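Local coordinates for protein fumarylacetoacetate hydrolase (Burkholderia xenovorans, PDB 5TI1) that probably hydrolyses fumarylacetoacetate to fumarate and acetoacetate, the last step of phenylalanine and tyrosine breakdown, with a bound magnesium ion, at residues Arg201-Gln206 against Lys280-Thr285. Numbering follows the deposited sequence.
Sequences RRPNGQ and KTFATT. With NA (sodium ion), chain L.
Pro-203 lays CG and CD of its pyrrolidine ring over one face of the Phe-282 benzene ring, a CH-pi contact. CG of Pro-203 stands 3.8 Å from the centroid of the Phe-282 ring and only 8° off the ring normal, while CD of Pro-203 lies toward CE2 of Phe-282, at 3.9 Å. Proline suits this place because its closed ring holds the CG and CD hydrogens rigidly toward the aromatic face; those on CD, bonded to the nitrogen, are probably somewhat polarised. Phe-282 is turned to receive them by a chi1 of 64°, which sets its own CG between the backbone N and the carbonyl carbon, and by a chi2 of -90°. The carbonyl O of Arg-201 meets the same ring obliquely, 4.1 Å from CD2 of Phe-282. Around this pair, Ala-263 touches both rings, Leu-223 and Trp-261 pack on Phe-282, and Ser-363 of the second subunit packs on both residues.

Phe-282 sits in the turn between helix 278-281 and strand 284-292, and residues around this turn supply three of the five protein ligands of a sodium ion. The carbonyl O of Lys-280 and that of Ala-283 each lie 2.4 Å from the sodium, and OG1 of Thr-284 joins them at 2.9 Å; Asp-260 and the carbonyl of Trp-261 complete the protein ligands. Neutral carbonyl and hydroxyl oxygens suit a hard, singly charged ion, and the Asp-260 carboxylate, through OD1, probably helps balance its charge. No hydrogen bond links the two segments, so strand 200-207 meets the sodium-binding turn through dispersion and weak CH-pi attraction.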
loop_
_atom_site.group_PDB
_atom_site.type_symbol
_atom_site.label_atom_id
_atom_site.label_comp_id
_atom_site.label_asym_id
_atom_site.label_seq_id
_atom_site.Cartn_x
_atom_site.Cartn_y
_atom_site.Cartn_z
ATOM N N ARG B 201 -15.723 -11.905 4.850
ATOM C CA ARG B 201 -16.840 -11.548 5.705
ATOM C C ARG B 201 -17.500 -10.292 5.173
ATOM O O ARG B 201 -16.813 -9.303 4.871
ATOM C CB ARG B 201 -16.414 -11.339 7.152
ATOM C CG ARG B 201 -17.654 -11.139 8.022
ATOM C CD ARG B 201 -17.394 -11.246 9.496
ATOM N NE ARG B 201 -16.792 -12.514 9.914
ATOM C CZ ARG B 201 -17.463 -13.616 10.245
ATOM N NH1 ARG B 201 -18.791 -13.653 10.182
ATOM N NH2 ARG B 201 -16.794 -14.696 10.624
ATOM N N ARG B 202 -18.825 -10.342 5.042
ATOM C CA ARG B 202 -19.597 -9.183 4.637
ATOM C C ARG B 202 -19.272 -8.024 5.573
ATOM O O ARG B 202 -19.404 -8.172 6.799
ATOM C CB ARG B 202 -21.097 -9.479 4.665
ATOM C CG ARG B 202 -21.995 -8.277 4.327
ATOM C CD ARG B 202 -23.489 -8.654 4.396
ATOM N NE ARG B 202 -23.812 -9.780 3.521
ATOM C CZ ARG B 202 -24.106 -9.664 2.229
ATOM N NH1 ARG B 202 -24.136 -8.464 1.660
ATOM N NH2 ARG B 202 -24.372 -10.750 1.499
ATOM N N PRO B 203 -18.822 -6.888 5.053
ATOM C CA PRO B 203 -18.464 -5.765 5.926
ATOM C C PRO B 203 -19.682 -5.032 6.462
ATOM O O PRO B 203 -20.702 -4.899 5.785
ATOM C CB PRO B 203 -17.642 -4.856 5.002
ATOM C CG PRO B 203 -18.137 -5.190 3.597
ATOM C CD PRO B 203 -18.440 -6.662 3.644
ATOM N N ASN B 204 -19.575 -4.573 7.707
ATOM C CA ASN B 204 -20.419 -3.491 8.181
ATOM C C ASN B 204 -19.763 -2.158 7.830
ATOM O O ASN B 204 -18.566 -2.091 7.564
ATOM C CB ASN B 204 -20.636 -3.581 9.688
ATOM C CG ASN B 204 -21.405 -4.821 10.090
ATOM O OD1 ASN B 204 -22.457 -5.121 9.536
ATOM N ND2 ASN B 204 -20.866 -5.561 11.041
ATOM N N GLY B 205 -20.559 -1.097 7.835
ATOM C CA GLY B 205 -20.017 0.222 7.552
ATOM C C GLY B 205 -21.117 1.256 7.553
ATOM O O GLY B 205 -22.264 0.964 7.894
ATOM N N GLN B 206 -20.755 2.476 7.162
ATOM C CA GLN B 206 -21.727 3.556 7.057
ATOM C C GLN B 206 -22.477 3.450 5.737
ATOM O O GLN B 206 -21.863 3.337 4.671
ATOM C CB GLN B 206 -21.045 4.924 7.165
ATOM C CG GLN B 206 -20.337 5.169 8.488
ATOM C CD GLN B 206 -20.121 6.647 8.781
ATOM O OE1 GLN B 206 -20.803 7.515 8.224
ATOM N NE2 GLN B 206 -19.169 6.940 9.668
ATOM N N LYS B 280 -13.450 -1.170 -0.413
ATOM C CA LYS B 280 -12.548 -2.010 -1.187
ATOM C C LYS B 280 -11.585 -2.822 -0.349
ATOM O O LYS B 280 -11.186 -3.910 -0.770
ATOM C CB LYS B 280 -11.709 -1.160 -2.148
ATOM C CG LYS B 280 -12.523 -0.372 -3.139
ATOM C CD LYS B 280 -13.108 -1.281 -4.172
ATOM C CE LYS B 280 -13.219 -0.586 -5.511
ATOM N NZ LYS B 280 -13.735 -1.553 -6.521
ATOM N N THR B 281 -11.176 -2.302 0.800
ATOM C CA THR B 281 -10.021 -2.824 1.505
ATOM C C THR B 281 -10.356 -3.963 2.452
ATOM O O THR B 281 -9.443 -4.478 3.102
ATOM C CB THR B 281 -9.349 -1.711 2.303
ATOM O OG1 THR B 281 -10.257 -1.260 3.315
ATOM C CG2 THR B 281 -8.955 -0.544 1.383
ATOM N N PHE B 282 -11.629 -4.361 2.568
ATOM C CA PHE B 282 -11.960 -5.449 3.486
ATOM C C PHE B 282 -11.499 -6.809 2.961
ATOM O O PHE B 282 -11.344 -7.742 3.754
ATOM C CB PHE B 282 -13.468 -5.465 3.776
ATOM C CG PHE B 282 -14.326 -5.752 2.569
ATOM C CD1 PHE B 282 -14.789 -4.722 1.770
ATOM C CD2 PHE B 282 -14.682 -7.052 2.254
ATOM C CE1 PHE B 282 -15.579 -4.985 0.660
ATOM C CE2 PHE B 282 -15.470 -7.326 1.154
ATOM C CZ PHE B 282 -15.919 -6.292 0.351
ATOM N N ALA B 283 -11.256 -6.933 1.656
ATOM C CA ALA B 283 -10.819 -8.193 1.055
ATOM C C ALA B 283 -10.535 -8.021 -0.430
ATOM O O ALA B 283 -11.312 -7.387 -1.145
ATOM C CB ALA B 283 -11.872 -9.293 1.227
ATOM N N THR B 284 -9.424 -8.585 -0.892
ATOM C CA THR B 284 -9.149 -8.753 -2.307
ATOM C C THR B 284 -8.542 -10.138 -2.454
ATOM O O THR B 284 -7.625 -10.484 -1.707
ATOM C CB THR B 284 -8.196 -7.666 -2.831
ATOM O OG1 THR B 284 -8.796 -6.372 -2.662
ATOM C CG2 THR B 284 -7.897 -7.892 -4.303
ATOM N N THR B 285 -9.072 -10.947 -3.372
ATOM C CA THR B 285 -8.627 -12.327 -3.522
ATOM C C THR B 285 -7.831 -12.482 -4.816
ATOM O O THR B 285 -8.215 -11.947 -5.858
ATOM C CB THR B 285 -9.824 -13.297 -3.505
ATOM O OG1 THR B 285 -10.564 -13.125 -2.293
ATOM C CG2 THR B 285 -9.363 -14.745 -3.580
HETATM NA NA NA L . -11.529 -5.478 -2.558
#